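Beta-N-acetylhexosaminidase (PDB 1JAK) hydrolyses terminal N-acetylhexosamine residues from glycosides as a family 20 beta-N-acetylhexosaminidase, with substrate-assisted catalysis in an alpha/beta-barrel domain. Local coordinates at residues G99-S104 with G148-D153; D206-L211 with A262-L267; G416-Q421 with F463-G468. All coordinates share one frame; numbering follows the deposited sequence.

Contact 1 of 3, residues G99-S104 with G148-D153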
ATOM      1  N   GLY A  99       7.780  14.157   7.044  1.00  9.78           N
ATOM      2  CA  GLY A  99       7.099  14.743   8.183  1.00 10.58           C
ATOM      3  C   GLY A  99       6.534  16.129   7.946  1.00 10.44           C
ATOM      4  O   GLY A  99       6.710  16.714   6.879  1.00 11.12           O
ATOM      5  N   TYR A 100       5.856  16.656   8.959  1.00 10.42           N
ATOM      6  CA  TYR A 100       5.240  17.976   8.875  1.00 10.66           C
ATOM      7  C   TYR A 100       4.820  18.461  10.257  1.00 11.36           C
ATOM      8  O   TYR A 100       4.831  17.712  11.234  1.00 10.82           O
ATOM      9  CB  TYR A 100       3.972  17.914   8.015  1.00 10.42           C
ATOM     10  CG  TYR A 100       2.907  17.040   8.650  1.00 10.71           C
ATOM     11  CD1 TYR A 100       2.950  15.652   8.509  1.00 10.95           C
ATOM     12  CD2 TYR A 100       1.932  17.585   9.489  1.00 10.62           C
ATOM     13  CE1 TYR A 100       2.061  14.832   9.190  1.00 10.33           C
ATOM     14  CE2 TYR A 100       1.034  16.770  10.178  1.00 10.00           C
ATOM     15  CZ  TYR A 100       1.110  15.393  10.025  1.00 10.66           C
ATOM     16  OH  TYR A 100       0.258  14.578  10.728  1.00 10.30           O
ATOM     17  N   ARG A 101       4.442  19.731  10.317  1.00 12.11           N
ATOM     18  CA  ARG A 101       3.920  20.319  11.539  1.00 12.27           C
ATOM     19  C   ARG A 101       2.585  20.905  11.102  1.00 11.77           C
ATOM     20  O   ARG A 101       2.475  21.436   9.994  1.00 12.27           O
ATOM     21  CB  ARG A 101       4.812  21.444  12.082  1.00 14.42           C
ATOM     22  CG  ARG A 101       4.230  22.055  13.357  1.00 17.93           C
ATOM     23  CD  ARG A 101       5.146  23.067  14.043  1.00 21.67           C
ATOM     24  NE  ARG A 101       5.173  24.365  13.373  1.00 26.14           N
ATOM     25  CZ  ARG A 101       6.106  24.746  12.506  1.00 28.22           C
ATOM     26  NH1 ARG A 101       7.103  23.929  12.193  1.00 30.59           N
ATOM     27  NH2 ARG A 101       6.048  25.955  11.960  1.00 29.82           N
ATOM     28  N   LEU A 102       1.566  20.772  11.943  1.00 11.87           N
ATOM     29  CA  LEU A 102       0.255  21.323  11.630  1.00 12.42           C
ATOM     30  C   LEU A 102      -0.192  22.193  12.796  1.00 12.83           C
ATOM     31  O   LEU A 102      -0.364  21.709  13.918  1.00 12.48           O
ATOM     32  CB  LEU A 102      -0.769  20.205  11.384  1.00 11.93           C
ATOM     33  CG  LEU A 102      -2.174  20.634  10.932  1.00 11.45           C
ATOM     34  CD1 LEU A 102      -2.875  19.460  10.255  1.00 11.10           C
ATOM     35  CD2 LEU A 102      -2.990  21.130  12.122  1.00 11.14           C
ATOM     36  N   ASP A 103      -0.355  23.485  12.528  1.00 13.55           N
ATOM     37  CA  ASP A 103      -0.795  24.429  13.547  1.00 13.99           C
ATOM     38  C   ASP A 103      -2.224  24.843  13.219  1.00 13.77           C
ATOM     39  O   ASP A 103      -2.538  25.142  12.067  1.00 14.29           O
ATOM     40  CB  ASP A 103       0.119  25.658  13.558  1.00 14.38           C
ATOM     41  CG  ASP A 103       1.557  25.316  13.895  1.00 17.06           C
ATOM     42  OD1 ASP A 103       1.793  24.728  14.969  1.00 19.07           O
ATOM     43  OD2 ASP A 103       2.454  25.637  13.087  1.00 18.39           O
ATOM     44  N   SER A 104      -3.090  24.851  14.228  1.00 12.65           N
ATOM     45  CA  SER A 104      -4.489  25.212  14.029  1.00 14.13           C
ATOM     46  C   SER A 104      -5.012  26.176  15.085  1.00 14.42           C
ATOM     47  O   SER A 104      -4.770  26.001  16.277  1.00 15.42           O
ATOM     48  CB  SER A 104      -5.359  23.954  14.026  1.00 13.89           C
ATOM     49  OG  SER A 104      -6.733  24.290  13.930  1.00 13.37           O
ATOM     50  N   GLY A 148      -7.999  23.106  17.729  1.00 14.42           N
ATOM     51  CA  GLY A 148      -6.859  23.986  17.890  1.00 14.58           C
ATOM     52  C   GLY A 148      -5.658  23.311  18.526  1.00 14.88           C
ATOM     53  O   GLY A 148      -5.802  22.396  19.337  1.00 16.24           O
ATOM     54  N   GLY A 149      -4.465  23.760  18.153  1.00 14.83           N
ATOM     55  CA  GLY A 149      -3.261  23.184  18.718  1.00 14.63           C
ATOM     56  C   GLY A 149      -2.175  22.933  17.693  1.00 14.50           C
ATOM     57  O   GLY A 149      -2.225  23.442  16.572  1.00 15.58           O
ATOM     58  N   THR A 150      -1.190  22.133  18.079  1.00 13.70           N
ATOM     59  CA  THR A 150      -0.082  21.822  17.195  1.00 13.66           C
ATOM     60  C   THR A 150       0.217  20.330  17.138  1.00 14.08           C
ATOM     61  O   THR A 150       0.216  19.646  18.159  1.00 13.68           O
ATOM     62  CB  THR A 150       1.200  22.547  17.641  1.00 15.17           C
ATOM     63  OG1 THR A 150       1.023  23.962  17.506  1.00 14.76           O
ATOM     64  CG2 THR A 150       2.389  22.100  16.799  1.00 14.25           C
ATOM     65  N   ILE A 151       0.465  19.844  15.928  1.00 13.93           N
ATOM     66  CA  ILE A 151       0.816  18.449  15.704  1.00 13.59           C
ATOM     67  C   ILE A 151       2.170  18.454  14.998  1.00 13.30           C
ATOM     68  O   ILE A 151       2.358  19.172  14.019  1.00 14.24           O
ATOM     69  CB  ILE A 151      -0.202  17.717  14.775  1.00 11.80           C
ATOM     70  CG1 ILE A 151      -1.534  17.513  15.497  1.00 13.50           C
ATOM     71  CG2 ILE A 151       0.374  16.372  14.331  1.00 14.82           C
ATOM     72  CD1 ILE A 151      -2.589  16.804  14.652  1.00 13.47           C
ATOM     73  N   GLU A 152       3.118  17.682  15.517  1.00 13.67           N
ATOM     74  CA  GLU A 152       4.435  17.559  14.898  1.00 13.34           C
ATOM     75  C   GLU A 152       4.494  16.068  14.624  1.00 13.65           C
ATOM     76  O   GLU A 152       4.386  15.258  15.543  1.00 12.93           O
ATOM     77  CB  GLU A 152       5.535  18.014  15.854  1.00 17.94           C
ATOM     78  CG  GLU A 152       5.413  19.488  16.212  1.00 22.07           C
ATOM     79  CD  GLU A 152       6.688  20.068  16.784  1.00 26.37           C
ATOM     80  OE1 GLU A 152       7.655  20.262  16.015  1.00 29.10           O
ATOM     81  OE2 GLU A 152       6.724  20.325  18.004  1.00 29.75           O
ATOM     82  N   ASP A 153       4.673  15.713  13.358  1.00 11.96           N
ATOM     83  CA  ASP A 153       4.608  14.314  12.954  1.00 12.13           C
ATOM     84  C   ASP A 153       5.689  13.853  11.969  1.00 11.22           C
ATOM     85  O   ASP A 153       5.940  14.505  10.962  1.00 11.89           O
ATOM     86  CB  ASP A 153       3.218  14.128  12.335  1.00 10.87           C
ATOM     87  CG  ASP A 153       2.699  12.713  12.416  1.00 10.81           C
ATOM     88  OD1 ASP A 153       3.315  11.863  13.089  1.00 11.40           O
ATOM     89  OD2 ASP A 153       1.641  12.467  11.796  1.00 11.30           O
TER

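Contact 2 of 3, residues D206-L211 with A262-L267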
ATOM      1  N   ASP A 206       6.360  -5.970 -25.034  1.00 11.62           N
ATOM      2  CA  ASP A 206       6.524  -5.967 -26.489  1.00 11.98           C
ATOM      3  C   ASP A 206       7.265  -7.172 -27.057  1.00 11.83           C
ATOM      4  O   ASP A 206       6.897  -7.694 -28.113  1.00 11.30           O
ATOM      5  CB  ASP A 206       7.241  -4.695 -26.955  1.00 14.72           C
ATOM      6  CG  ASP A 206       6.453  -3.428 -26.667  1.00 17.26           C
ATOM      7  OD1 ASP A 206       5.206  -3.471 -26.708  1.00 17.44           O
ATOM      8  OD2 ASP A 206       7.088  -2.382 -26.415  1.00 19.63           O
ATOM      9  N   SER A 207       8.315  -7.603 -26.369  1.00 11.81           N
ATOM     10  CA  SER A 207       9.113  -8.733 -26.836  1.00 12.66           C
ATOM     11  C   SER A 207       8.390 -10.078 -26.776  1.00 13.42           C
ATOM     12  O   SER A 207       8.764 -11.019 -27.480  1.00 12.54           O
ATOM     13  CB  SER A 207      10.432  -8.796 -26.059  1.00 13.87           C
ATOM     14  OG  SER A 207      10.224  -8.680 -24.664  1.00 13.51           O
ATOM     15  N   TRP A 208       7.356 -10.161 -25.943  1.00 11.89           N
ATOM     16  CA  TRP A 208       6.557 -11.381 -25.800  1.00 12.51           C
ATOM     17  C   TRP A 208       5.085 -10.963 -25.759  1.00 12.72           C
ATOM     18  O   TRP A 208       4.439 -11.025 -24.712  1.00 12.17           O
ATOM     19  CB  TRP A 208       6.927 -12.118 -24.508  1.00 11.98           C
ATOM     20  CG  TRP A 208       8.372 -12.534 -24.435  1.00 13.49           C
ATOM     21  CD1 TRP A 208       9.452 -11.720 -24.252  1.00 12.92           C
ATOM     22  CD2 TRP A 208       8.892 -13.861 -24.593  1.00 13.98           C
ATOM     23  NE1 TRP A 208      10.613 -12.455 -24.290  1.00 14.28           N
ATOM     24  CE2 TRP A 208      10.298 -13.772 -24.498  1.00 14.47           C
ATOM     25  CE3 TRP A 208       8.305 -15.117 -24.808  1.00 14.62           C
ATOM     26  CZ2 TRP A 208      11.132 -14.893 -24.610  1.00 14.58           C
ATOM     27  CZ3 TRP A 208       9.134 -16.235 -24.920  1.00 15.39           C
ATOM     28  CH2 TRP A 208      10.533 -16.112 -24.820  1.00 14.89           C
ATOM     29  N   PRO A 209       4.535 -10.546 -26.912  1.00 13.06           N
ATOM     30  CA  PRO A 209       3.151 -10.090 -27.087  1.00 13.54           C
ATOM     31  C   PRO A 209       2.034 -10.978 -26.546  1.00 13.31           C
ATOM     32  O   PRO A 209       1.005 -10.468 -26.099  1.00 12.86           O
ATOM     33  CB  PRO A 209       3.037  -9.904 -28.598  1.00 15.58           C
ATOM     34  CG  PRO A 209       4.427  -9.580 -29.012  1.00 17.01           C
ATOM     35  CD  PRO A 209       5.233 -10.564 -28.210  1.00 12.24           C
ATOM     36  N   ARG A 210       2.223 -12.294 -26.590  1.00 11.47           N
ATOM     37  CA  ARG A 210       1.193 -13.221 -26.121  1.00 12.69           C
ATOM     38  C   ARG A 210       0.976 -13.228 -24.614  1.00 10.45           C
ATOM     39  O   ARG A 210      -0.070 -13.677 -24.141  1.00 10.51           O
ATOM     40  CB  ARG A 210       1.499 -14.646 -26.592  1.00 13.55           C
ATOM     41  CG  ARG A 210       1.283 -14.875 -28.081  1.00 17.55           C
ATOM     42  CD  ARG A 210       1.720 -16.279 -28.485  1.00 19.30           C
ATOM     43  NE  ARG A 210       0.975 -17.328 -27.790  1.00 20.05           N
ATOM     44  CZ  ARG A 210      -0.302 -17.622 -28.016  1.00 21.53           C
ATOM     45  NH1 ARG A 210      -0.995 -16.942 -28.922  1.00 21.97           N
ATOM     46  NH2 ARG A 210      -0.889 -18.601 -27.340  1.00 22.12           N
ATOM     47  N   LEU A 211       1.954 -12.745 -23.853  1.00  9.05           N
ATOM     48  CA  LEU A 211       1.803 -12.722 -22.403  1.00  9.19           C
ATOM     49  C   LEU A 211       0.542 -11.950 -22.038  1.00 10.50           C
ATOM     50  O   LEU A 211      -0.264 -12.410 -21.234  1.00 10.03           O
ATOM     51  CB  LEU A 211       3.020 -12.079 -21.735  1.00  9.17           C
ATOM     52  CG  LEU A 211       4.345 -12.839 -21.864  1.00  9.33           C
ATOM     53  CD1 LEU A 211       5.463 -12.030 -21.236  1.00  9.95           C
ATOM     54  CD2 LEU A 211       4.230 -14.201 -21.182  1.00 10.54           C
ATOM     55  N   ALA A 262       1.500 -20.629 -20.046  1.00  9.00           N
ATOM     56  CA  ALA A 262       0.378 -20.961 -20.915  1.00  8.72           C
ATOM     57  C   ALA A 262       0.448 -20.200 -22.234  1.00  9.38           C
ATOM     58  O   ALA A 262      -0.135 -20.619 -23.233  1.00 10.19           O
ATOM     59  CB  ALA A 262      -0.940 -20.649 -20.208  1.00 10.24           C
ATOM     60  N   SER A 263       1.171 -19.086 -22.228  1.00  9.47           N
ATOM     61  CA  SER A 263       1.304 -18.245 -23.411  1.00  9.95           C
ATOM     62  C   SER A 263       2.415 -18.680 -24.363  1.00 10.39           C
ATOM     63  O   SER A 263       2.333 -18.433 -25.568  1.00 10.73           O
ATOM     64  CB  SER A 263       1.539 -16.794 -22.984  1.00  9.97           C
ATOM     65  OG  SER A 263       0.464 -16.317 -22.192  1.00  8.43           O
ATOM     66  N   TYR A 264       3.448 -19.322 -23.824  1.00 10.92           N
ATOM     67  CA  TYR A 264       4.575 -19.771 -24.635  1.00 10.69           C
ATOM     68  C   TYR A 264       5.024 -21.183 -24.279  1.00 10.82           C
ATOM     69  O   TYR A 264       5.698 -21.397 -23.274  1.00  9.71           O
ATOM     70  CB  TYR A 264       5.753 -18.800 -24.487  1.00 11.44           C
ATOM     71  CG  TYR A 264       5.502 -17.457 -25.138  1.00 10.91           C
ATOM     72  CD1 TYR A 264       4.880 -16.422 -24.443  1.00 11.72           C
ATOM     73  CD2 TYR A 264       5.840 -17.244 -26.474  1.00 11.64           C
ATOM     74  CE1 TYR A 264       4.593 -15.204 -25.068  1.00 11.04           C
ATOM     75  CE2 TYR A 264       5.559 -16.038 -27.105  1.00 13.06           C
ATOM     76  CZ  TYR A 264       4.936 -15.023 -26.400  1.00 12.07           C
ATOM     77  OH  TYR A 264       4.649 -13.838 -27.036  1.00 12.04           O
ATOM     78  N   ALA A 265       4.653 -22.138 -25.124  1.00 12.23           N
ATOM     79  CA  ALA A 265       4.997 -23.538 -24.907  1.00 11.43           C
ATOM     80  C   ALA A 265       6.481 -23.762 -24.618  1.00 11.24           C
ATOM     81  O   ALA A 265       6.837 -24.581 -23.771  1.00 11.11           O
ATOM     82  CB  ALA A 265       4.573 -24.363 -26.124  1.00 12.02           C
ATOM     83  N   GLU A 266       7.345 -23.027 -25.312  1.00 12.16           N
ATOM     84  CA  GLU A 266       8.791 -23.176 -25.147  1.00 13.66           C
ATOM     85  C   GLU A 266       9.335 -22.959 -23.734  1.00 12.97           C
ATOM     86  O   GLU A 266      10.400 -23.480 -23.388  1.00 13.22           O
ATOM     87  CB  GLU A 266       9.518 -22.248 -26.124  1.00 16.30           C
ATOM     88  CG  GLU A 266       9.235 -20.777 -25.902  1.00 20.96           C
ATOM     89  CD  GLU A 266       9.645 -19.922 -27.082  1.00 25.08           C
ATOM     90  OE1 GLU A 266      10.858 -19.850 -27.379  1.00 27.47           O
ATOM     91  OE2 GLU A 266       8.747 -19.325 -27.716  1.00 25.39           O
ATOM     92  N   LEU A 267       8.615 -22.198 -22.916  1.00 11.74           N
ATOM     93  CA  LEU A 267       9.063 -21.927 -21.552  1.00 11.18           C
ATOM     94  C   LEU A 267       8.852 -23.113 -20.619  1.00 10.85           C
ATOM     95  O   LEU A 267       9.404 -23.154 -19.520  1.00 11.53           O
ATOM     96  CB  LEU A 267       8.314 -20.720 -20.983  1.00  9.10           C
ATOM     97  CG  LEU A 267       8.485 -19.390 -21.707  1.00 11.03           C
ATOM     98  CD1 LEU A 267       7.588 -18.345 -21.058  1.00  9.73           C
ATOM     99  CD2 LEU A 267       9.941 -18.964 -21.652  1.00 11.47           C
TER
HETATM  100  O   HOH W   1       0.029 -20.842 -25.944  1.00 16.46           O

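Contact 3 of 3, residues G416-Q421 with F463-G468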
ATOM      1  N   GLY A 416      -5.509 -19.070   9.382  1.00  7.85           N
ATOM      2  CA  GLY A 416      -6.336 -18.896  10.560  1.00  8.39           C
ATOM      3  C   GLY A 416      -7.179 -17.653  10.356  1.00  9.05           C
ATOM      4  O   GLY A 416      -7.261 -17.141   9.242  1.00 10.87           O
ATOM      5  N   TYR A 417      -7.806 -17.167  11.421  1.00  7.71           N
ATOM      6  CA  TYR A 417      -8.636 -15.972  11.327  1.00  7.90           C
ATOM      7  C   TYR A 417      -7.870 -14.777  11.859  1.00  8.05           C
ATOM      8  O   TYR A 417      -7.027 -14.910  12.744  1.00  9.24           O
ATOM      9  CB  TYR A 417      -9.940 -16.188  12.095  1.00  8.77           C
ATOM     10  CG  TYR A 417     -10.744 -17.304  11.482  1.00  9.53           C
ATOM     11  CD1 TYR A 417     -11.183 -17.211  10.165  1.00 10.44           C
ATOM     12  CD2 TYR A 417     -10.987 -18.488  12.177  1.00 11.93           C
ATOM     13  CE1 TYR A 417     -11.835 -18.268   9.545  1.00 12.49           C
ATOM     14  CE2 TYR A 417     -11.644 -19.558  11.564  1.00 11.73           C
ATOM     15  CZ  TYR A 417     -12.061 -19.438  10.244  1.00 12.05           C
ATOM     16  OH  TYR A 417     -12.697 -20.481   9.610  1.00 13.96           O
ATOM     17  N   VAL A 418      -8.155 -13.603  11.307  1.00  7.46           N
ATOM     18  CA  VAL A 418      -7.442 -12.406  11.720  1.00  8.70           C
ATOM     19  C   VAL A 418      -8.383 -11.244  11.991  1.00  9.35           C
ATOM     20  O   VAL A 418      -8.769 -10.518  11.074  1.00  8.49           O
ATOM     21  CB  VAL A 418      -6.412 -11.998  10.640  1.00  8.26           C
ATOM     22  CG1 VAL A 418      -5.621 -10.775  11.093  1.00  8.15           C
ATOM     23  CG2 VAL A 418      -5.468 -13.167  10.359  1.00  8.69           C
ATOM     24  N   GLU A 419      -8.769 -11.083  13.254  1.00  9.03           N
ATOM     25  CA  GLU A 419      -9.643  -9.982  13.631  1.00  8.79           C
ATOM     26  C   GLU A 419      -8.833  -8.694  13.673  1.00  8.93           C
ATOM     27  O   GLU A 419      -7.612  -8.699  13.503  1.00  8.65           O
ATOM     28  CB  GLU A 419     -10.302 -10.238  14.991  1.00  8.72           C
ATOM     29  CG  GLU A 419     -11.762 -10.693  14.901  1.00  9.91           C
ATOM     30  CD  GLU A 419     -12.732  -9.561  14.563  1.00 11.30           C
ATOM     31  OE1 GLU A 419     -12.275  -8.431  14.292  1.00 10.97           O
ATOM     32  OE2 GLU A 419     -13.960  -9.807  14.571  1.00 10.29           O
ATOM     33  N   VAL A 420      -9.524  -7.589  13.904  1.00  9.13           N
ATOM     34  CA  VAL A 420      -8.884  -6.286  13.934  1.00  8.80           C
ATOM     35  C   VAL A 420      -7.771  -6.148  14.971  1.00  8.67           C
ATOM     36  O   VAL A 420      -6.703  -5.623  14.663  1.00  8.59           O
ATOM     37  CB  VAL A 420      -9.935  -5.187  14.148  1.00  9.36           C
ATOM     38  CG1 VAL A 420      -9.281  -3.812  14.081  1.00  9.78           C
ATOM     39  CG2 VAL A 420     -11.018  -5.314  13.082  1.00  9.32           C
ATOM     40  N   GLN A 421      -7.994  -6.623  16.192  1.00  9.31           N
ATOM     41  CA  GLN A 421      -6.949  -6.498  17.200  1.00  9.89           C
ATOM     42  C   GLN A 421      -5.689  -7.267  16.824  1.00  9.83           C
ATOM     43  O   GLN A 421      -4.585  -6.745  16.946  1.00  9.78           O
ATOM     44  CB  GLN A 421      -7.435  -6.952  18.583  1.00 11.62           C
ATOM     45  CG  GLN A 421      -6.329  -6.853  19.634  1.00 14.37           C
ATOM     46  CD  GLN A 421      -6.804  -7.093  21.056  1.00 15.89           C
ATOM     47  OE1 GLN A 421      -7.966  -7.422  21.297  1.00 18.50           O
ATOM     48  NE2 GLN A 421      -5.894  -6.932  22.009  1.00 16.94           N
ATOM     49  N   PHE A 463     -10.842  -2.691   4.823  1.00  8.04           N
ATOM     50  CA  PHE A 463     -11.256  -1.929   6.002  1.00  7.78           C
ATOM     51  C   PHE A 463     -12.000  -2.829   6.981  1.00  8.40           C
ATOM     52  O   PHE A 463     -12.848  -3.624   6.577  1.00  9.02           O
ATOM     53  CB  PHE A 463     -12.153  -0.757   5.589  1.00  6.77           C
ATOM     54  CG  PHE A 463     -11.441   0.301   4.789  1.00  7.89           C
ATOM     55  CD1 PHE A 463     -11.239   0.146   3.420  1.00  7.41           C
ATOM     56  CD2 PHE A 463     -10.963   1.450   5.410  1.00  8.53           C
ATOM     57  CE1 PHE A 463     -10.571   1.123   2.681  1.00  9.11           C
ATOM     58  CE2 PHE A 463     -10.294   2.433   4.681  1.00  8.25           C
ATOM     59  CZ  PHE A 463     -10.097   2.268   3.312  1.00  7.72           C
ATOM     60  N   PRO A 464     -11.796  -2.625   8.293  1.00  8.50           N
ATOM     61  CA  PRO A 464     -10.959  -1.634   8.978  1.00  7.82           C
ATOM     62  C   PRO A 464      -9.505  -1.951   9.342  1.00  7.78           C
ATOM     63  O   PRO A 464      -8.910  -1.220  10.132  1.00  9.35           O
ATOM     64  CB  PRO A 464     -11.774  -1.350  10.228  1.00  7.76           C
ATOM     65  CG  PRO A 464     -12.194  -2.748  10.610  1.00  7.67           C
ATOM     66  CD  PRO A 464     -12.598  -3.383   9.274  1.00  8.37           C
ATOM     67  N   ARG A 465      -8.919  -3.007   8.789  1.00  6.88           N
ATOM     68  CA  ARG A 465      -7.539  -3.340   9.136  1.00  5.13           C
ATOM     69  C   ARG A 465      -6.467  -2.493   8.443  1.00  5.54           C
ATOM     70  O   ARG A 465      -5.360  -2.339   8.966  1.00  6.42           O
ATOM     71  CB  ARG A 465      -7.282  -4.828   8.872  1.00  6.68           C
ATOM     72  CG  ARG A 465      -8.087  -5.748   9.792  1.00  6.38           C
ATOM     73  CD  ARG A 465      -7.952  -7.223   9.406  1.00  7.26           C
ATOM     74  NE  ARG A 465      -8.484  -7.483   8.069  1.00  6.87           N
ATOM     75  CZ  ARG A 465      -8.688  -8.696   7.564  1.00  7.65           C
ATOM     76  NH1 ARG A 465      -8.408  -9.777   8.281  1.00  7.22           N
ATOM     77  NH2 ARG A 465      -9.173  -8.828   6.336  1.00  6.72           N
ATOM     78  N   LEU A 466      -6.796  -1.934   7.281  1.00  6.05           N
ATOM     79  CA  LEU A 466      -5.843  -1.122   6.520  1.00  6.60           C
ATOM     80  C   LEU A 466      -5.210   0.033   7.310  1.00  6.98           C
ATOM     81  O   LEU A 466      -3.995   0.227   7.264  1.00  7.04           O
ATOM     82  CB  LEU A 466      -6.519  -0.573   5.256  1.00  7.13           C
ATOM     83  CG  LEU A 466      -5.634   0.215   4.287  1.00  8.37           C
ATOM     84  CD1 LEU A 466      -4.628  -0.715   3.624  1.00  8.18           C
ATOM     85  CD2 LEU A 466      -6.513   0.881   3.233  1.00  8.21           C
ATOM     86  N   PRO A 467      -6.020   0.821   8.038  1.00  8.36           N
ATOM     87  CA  PRO A 467      -5.448   1.936   8.806  1.00  8.77           C
ATOM     88  C   PRO A 467      -4.470   1.464   9.883  1.00  8.77           C
ATOM     89  O   PRO A 467      -3.479   2.135  10.177  1.00  9.29           O
ATOM     90  CB  PRO A 467      -6.678   2.612   9.421  1.00  9.18           C
ATOM     91  CG  PRO A 467      -7.785   2.260   8.474  1.00 10.98           C
ATOM     92  CD  PRO A 467      -7.491   0.821   8.129  1.00  9.12           C
ATOM     93  N   GLY A 468      -4.762   0.306  10.467  1.00  7.64           N
ATOM     94  CA  GLY A 468      -3.916  -0.237  11.516  1.00  7.90           C
ATOM     95  C   GLY A 468      -2.504  -0.553  11.065  1.00  7.26           C
ATOM     96  O   GLY A 468      -1.542  -0.259  11.776  1.00  8.07           O
TER

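Contact 1 of 3, residues G99-S104 with G148-D153
Strands 100-104 and 149-153 run antiparallel, their axes approaching to 4.6 Å at 173°, with Tyr100-Asp153, Leu102-Ile151 and Ser104-Gly149 as hydrogen-bonded pairs and Arg101-Glu152 and Asp103-Thr150 as non-hydrogen-bonded ones. Each hydrogen-bonded pair carries two backbone bonds, the shortest from Leu102 N to Ile151 O at 2.7 Å. On one face Tyr100 and Asp153 lie side by side, ring and carboxylate planes 75° apart. A chi1 of 64°, which wedges CG in among the main-chain atoms, turns the tyrosine ring toward its partner, and Asp153 CB comes within 3.4 Å of Tyr100 CZ. Tyr100 OH lies 2.7 Å from Asp153 OD2, a weak bond, and is also hydrogen-bonded with Thr125 OG1 of helix 116-129; Asp153 OD1 is held by Trp474 NE1 and Ala32 N. Leu102 and Ile151 meet on the same face at their CB atoms, 4.2 Å apart. The pairing belongs to the mixed sheet of the non-catalytic family 20 domain 2, where strand 108-113 flanks strand 100-105 on its other edge and helix 116-129 packs on the Tyr100-Ile151 face. On the reverse face Thr150 OG1 donates to Asp103 OD1 over 2.8 Å, nearly along the C-O axis. Asp103 OD2 takes Arg101 NE by its syn lone pair in a 3.0 Å salt bridge. Arg101 and Glu152 run alongside, and Tyr95 OH bonds both Arg101 NH1 and Glu152 OE1.

Contact 2 of 3, residues D206-L211 with A262-L267
Trp208 drives the edge of its six-membered ring into a face of Tyr264, a T-shaped stack with planes at 80° and centroids 4.8 Å apart. The pair joins two pieces of the catalytic alpha/beta barrel: the turn leading into helix 210-213, which follows strand 190-194, and the end of helix 258-263, which follows strand 246-250. Trp208 CE3 stands over the centre of the tyrosine ring, 3.4 Å above its plane, and all six ring carbons therefore lie at similar distances from it. The indole is further held through NE1 to Asp300 OD2 and by an edge-to-face contact with Phe297, both on helix 292-307. Leu211 CG packs against Tyr264 CE1 at 4.0 Å, its side chain crossing the tyrosine at about a right angle.

The phenol oxygen reaches the backbone near helix 210-213, where Arg210 N donates to Tyr264 OH at 2.9 Å. Arg210 CB lies only 3.3 Å from that same oxygen, and the arginine side chain then passes the tyrosine at an oblique angle, its guanidinium plane turned 80° from the ring. A bend at chi3 (61°) carries NE back to the other segment. There Arg210 NE gives Ser263 O a nearly straight bond of 2.8 Å, lying in the carbonyl plane and close to the guanidinium plane. One water extends this grip: it accepts from Arg210 NH2 at 2.8 Å and donates to Ala262 O at 2.7 Å.

Contact 3 of 3, residues G416-Q421 with F463-G468
Val420 and Arg465 mark the closest backbone approach, with CA atoms 5.8 Å apart, where a loop, 416-419, leads into helix 420-424 beside the start of helix 465-474. Both segments belong to the catalytic alpha/beta barrel of family 20, and helix 465-474 comes after barrel strand 440-447 and the intervening helix 455-462. A cis peptide bond precedes Pro464, just ahead of helix 465-474, and the backbones themselves exchange no hydrogen bond. Side chains make the contact, one of them reaching a backbone carbonyl.

Arg465 is the main bridge. Its chain leaves with CG beside the backbone N (chi1 -66°) and bends at chi3, which brings the guanidinium edge to the carbonyl of Val418. The bond from Arg465 NH1 to Val418 O is 2.9 Å long but weak, its angle at the hydrogen being only 129°. The same NH1 has a stronger partner in Met402 O, the carbonyl of a residue that lines the inhibitor pocket, and NH2 bonds Met461 O; the buried guanidinium is thus bonded to three backbone carbonyls, weakly to that of Val418. The Val418 and Arg465 side chains cross at about a right angle, with Val418 CB 3.8 Å from Arg465 NH1.

Val420 and Pro464 cross nearly perpendicularly, Val420 CG2 touching Pro464 CG at 3.8 Å; Trp482 and Leu489 of helix 482-490 also pack on Val420, and Trp496 on Pro464. Glu419, at the N-cap position of helix 420-424, turns its side chain back, its carboxylate also bonded by Tyr504 OH and Ser506 OG. Glu419 OE1 receives Val420 N through its anti lone pair at 2.9 Å.

Overall arrangement
The three contacts follow one another along the chain without touching. Contact 1 lies in the mixed-sheet domain, whereas contacts 2 and 3 both belong to the catalytic barrel. Contacts 1 and 2 sit on opposite sides of the chain's centre, their own centres 53 Å apart. Contact 3 lies off the line joining them, its centre 28 Å from that of contact 1 and 39 Å from that of contact 2; its nearest atoms come within about 12 Å of contact 1. Trp474, which bonds Asp153 of contact 1, lies on helix 465-474, the helix of contact 3. Contact 3 is also near the active site, the Val418 side chain being about 10 Å from the bound inhibitor.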